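Long-range contact in uncharacterized protein (PDB 5EVH), which is of unknown function but carries a SnoaL-like domain of the NTF2 clan, a fold that commonly encloses a small-molecule pocket: residues T74-Y80 with A92-V98. Sequence-based numbering, arbitrary orientation.
Sequences TTALLMY and AAEHLTV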
loop_
_atom_site.group_PDB
_atom_site.type_symbol
_atom_site.label_atom_id
_atom_site.label_comp_id
_atom_site.label_asym_id
_atom_site.label_seq_id
_atom_site.Cartn_x
_atom_site.Cartn_y
_atom_site.Cartn_z
ATOM N N THR A 74 -3.153 18.332 -5.630
ATOM C CA THR A 74 -2.422 18.383 -4.372
ATOM C C THR A 74 -2.106 17.026 -3.758
ATOM O O THR A 74 -1.390 16.988 -2.742
ATOM C CB THR A 74 -3.195 19.213 -3.341
ATOM O OG1 THR A 74 -4.464 18.597 -3.097
ATOM C CG2 THR A 74 -3.356 20.709 -3.831
ATOM N N THR A 75 -2.640 15.926 -4.283
ATOM C CA THR A 75 -2.299 14.624 -3.706
ATOM C C THR A 75 -2.001 13.653 -4.815
ATOM O O THR A 75 -2.457 13.818 -5.960
ATOM C CB THR A 75 -3.409 13.998 -2.835
ATOM O OG1 THR A 75 -4.555 13.741 -3.637
ATOM C CG2 THR A 75 -3.765 14.899 -1.610
ATOM N N ALA A 76 -1.255 12.605 -4.450
ATOM C CA ALA A 76 -0.892 11.579 -5.386
ATOM C C ALA A 76 -0.915 10.258 -4.644
ATOM O O ALA A 76 -0.690 10.187 -3.423
ATOM C CB ALA A 76 0.511 11.840 -6.023
ATOM N N LEU A 77 -1.119 9.199 -5.410
ATOM C CA LEU A 77 -1.168 7.862 -4.860
ATOM C C LEU A 77 -0.397 6.965 -5.826
ATOM O O LEU A 77 -0.670 6.955 -7.040
ATOM C CB LEU A 77 -2.653 7.425 -4.715
ATOM C CG LEU A 77 -2.904 6.130 -3.957
ATOM C CD1 LEU A 77 -2.409 6.253 -2.469
ATOM C CD2 LEU A 77 -4.440 5.797 -3.982
ATOM N N LEU A 78 0.572 6.225 -5.314
ATOM C CA LEU A 78 1.280 5.335 -6.228
ATOM C C LEU A 78 1.641 4.028 -5.556
ATOM O O LEU A 78 1.688 3.917 -4.318
ATOM C CB LEU A 78 2.532 5.944 -6.771
ATOM C CG LEU A 78 3.419 6.709 -5.872
ATOM C CD1 LEU A 78 4.579 5.813 -5.760
ATOM C CD2 LEU A 78 3.827 7.860 -6.705
HETATM N N MSE A 79 1.814 3.022 -6.409
HETATM C CA MSE A 79 2.194 1.687 -5.910
HETATM C C MSE A 79 3.327 1.217 -6.823
HETATM O O MSE A 79 3.251 1.387 -8.068
HETATM C CB MSE A 79 1.023 0.744 -5.970
HETATM C CG MSE A 79 1.483 -0.676 -5.484
HETATM SE SE MSE A 79 0.030 -2.009 -5.542
HETATM C CE MSE A 79 -1.124 -1.289 -4.053
ATOM N N TYR A 80 4.398 0.651 -6.231
ATOM C CA TYR A 80 5.564 0.244 -6.993
ATOM C C TYR A 80 6.092 -1.058 -6.412
ATOM O O TYR A 80 5.929 -1.356 -5.229
ATOM C CB TYR A 80 6.663 1.340 -7.036
ATOM C CG TYR A 80 7.069 1.874 -5.692
ATOM C CD1 TYR A 80 6.444 2.993 -5.151
ATOM C CD2 TYR A 80 8.086 1.263 -4.975
ATOM C CE1 TYR A 80 6.850 3.499 -3.909
ATOM C CE2 TYR A 80 8.504 1.749 -3.740
ATOM C CZ TYR A 80 7.863 2.862 -3.213
ATOM O OH TYR A 80 8.251 3.350 -1.974
ATOM N N ALA A 92 5.455 -1.486 -2.388
ATOM C CA ALA A 92 5.066 -0.450 -1.442
ATOM C C ALA A 92 4.000 0.443 -2.074
ATOM O O ALA A 92 3.927 0.571 -3.300
ATOM C CB ALA A 92 6.258 0.419 -0.977
ATOM N N ALA A 93 3.177 1.072 -1.244
ATOM C CA ALA A 93 2.254 2.082 -1.765
ATOM C C ALA A 93 2.449 3.371 -0.974
ATOM O O ALA A 93 2.728 3.318 0.244
ATOM C CB ALA A 93 0.776 1.610 -1.611
ATOM N N GLU A 94 2.309 4.532 -1.653
ATOM C CA GLU A 94 2.540 5.810 -1.016
ATOM C C GLU A 94 1.404 6.742 -1.340
ATOM O O GLU A 94 0.990 6.851 -2.515
ATOM C CB GLU A 94 3.879 6.529 -1.472
ATOM C CG GLU A 94 5.083 5.726 -1.083
ATOM C CD GLU A 94 6.386 6.344 -1.633
ATOM O OE1 GLU A 94 6.247 7.356 -2.326
ATOM O OE2 GLU A 94 7.510 5.824 -1.361
ATOM N N HIS A 95 0.957 7.478 -0.309
ATOM C CA HIS A 95 -0.034 8.516 -0.480
ATOM C C HIS A 95 0.683 9.820 -0.145
ATOM O O HIS A 95 1.182 9.967 0.982
ATOM C CB HIS A 95 -1.222 8.293 0.451
ATOM C CG HIS A 95 -2.218 9.425 0.420
ATOM N ND1 HIS A 95 -2.894 9.853 1.548
ATOM C CD2 HIS A 95 -2.697 10.184 -0.612
ATOM C CE1 HIS A 95 -3.725 10.842 1.225
ATOM N NE2 HIS A 95 -3.604 11.082 -0.077
ATOM N N LEU A 96 0.773 10.747 -1.101
ATOM C CA LEU A 96 1.575 11.968 -0.926
ATOM C C LEU A 96 0.675 13.190 -0.984
ATOM O O LEU A 96 -0.237 13.270 -1.815
ATOM C CB LEU A 96 2.638 12.121 -2.030
ATOM C CG LEU A 96 3.619 10.950 -2.122
ATOM C CD1 LEU A 96 3.047 9.913 -3.075
ATOM C CD2 LEU A 96 4.984 11.447 -2.577
ATOM N N THR A 97 0.960 14.161 -0.131
ATOM C CA THR A 97 0.361 15.486 -0.235
ATOM C C THR A 97 1.446 16.444 -0.655
ATOM O O THR A 97 2.531 16.449 -0.063
ATOM C CB THR A 97 -0.196 15.931 1.139
ATOM O OG1 THR A 97 -1.113 14.918 1.567
ATOM C CG2 THR A 97 -0.855 17.274 1.082
ATOM N N VAL A 98 1.148 17.319 -1.617
ATOM C CA VAL A 98 2.192 18.138 -2.232
ATOM C C VAL A 98 1.688 19.566 -2.291
ATOM O O VAL A 98 0.582 19.796 -2.791
ATOM C CB VAL A 98 2.523 17.650 -3.654
ATOM C CG1 VAL A 98 3.548 18.628 -4.298
ATOM C CG2 VAL A 98 2.989 16.132 -3.624
HETATM O O HOH W 1 -5.721 11.606 -2.184
#
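Y80 OH gives its hydrogen to E94 OE2 over 2.7 Å, the shortest polar bond between the segments, and meets that oxygen from above the carboxylate plane. Ring and carboxylate stand nearly perpendicular, 89° apart, with E94 CD at the ring's edge. The reach across the pair comes from chi1 of Y80 (52°), which sets CG between the backbone N and the carbonyl carbon and swings the ring over the neighbouring strand; A92 CB then packs 3.7 Å from Y80 CZ, and A92 O lies over the rim of one face. A phenylalanine here would keep the ring but would probably leave the buried E94 carboxylate without this donor and freer to turn. Beneath runs a regular antiparallel ladder, in which A76, L78 and Y80 form hydrogen-bonded pairs with L96, E94 and A92. On the same face, L78 CD2 touches L96 CD1 at 4.2 Å, and helix 7-20 lies against this side through A12, W19 and H16. The other face carries T75, L77, M79 (selenomethionine), A93, H95 and T97; one water joins T75 OG1 (2.8 Å) to H95 NE2 (3.0 Å), and F70, S68 and A93 of the second subunit pack there. The hairpin thus separates two chemistries: a subunit interface on one face, and on the helix-covered face a buried tyrosine-glutamate pair, consistent with the polar groups that line NTF2-like pockets.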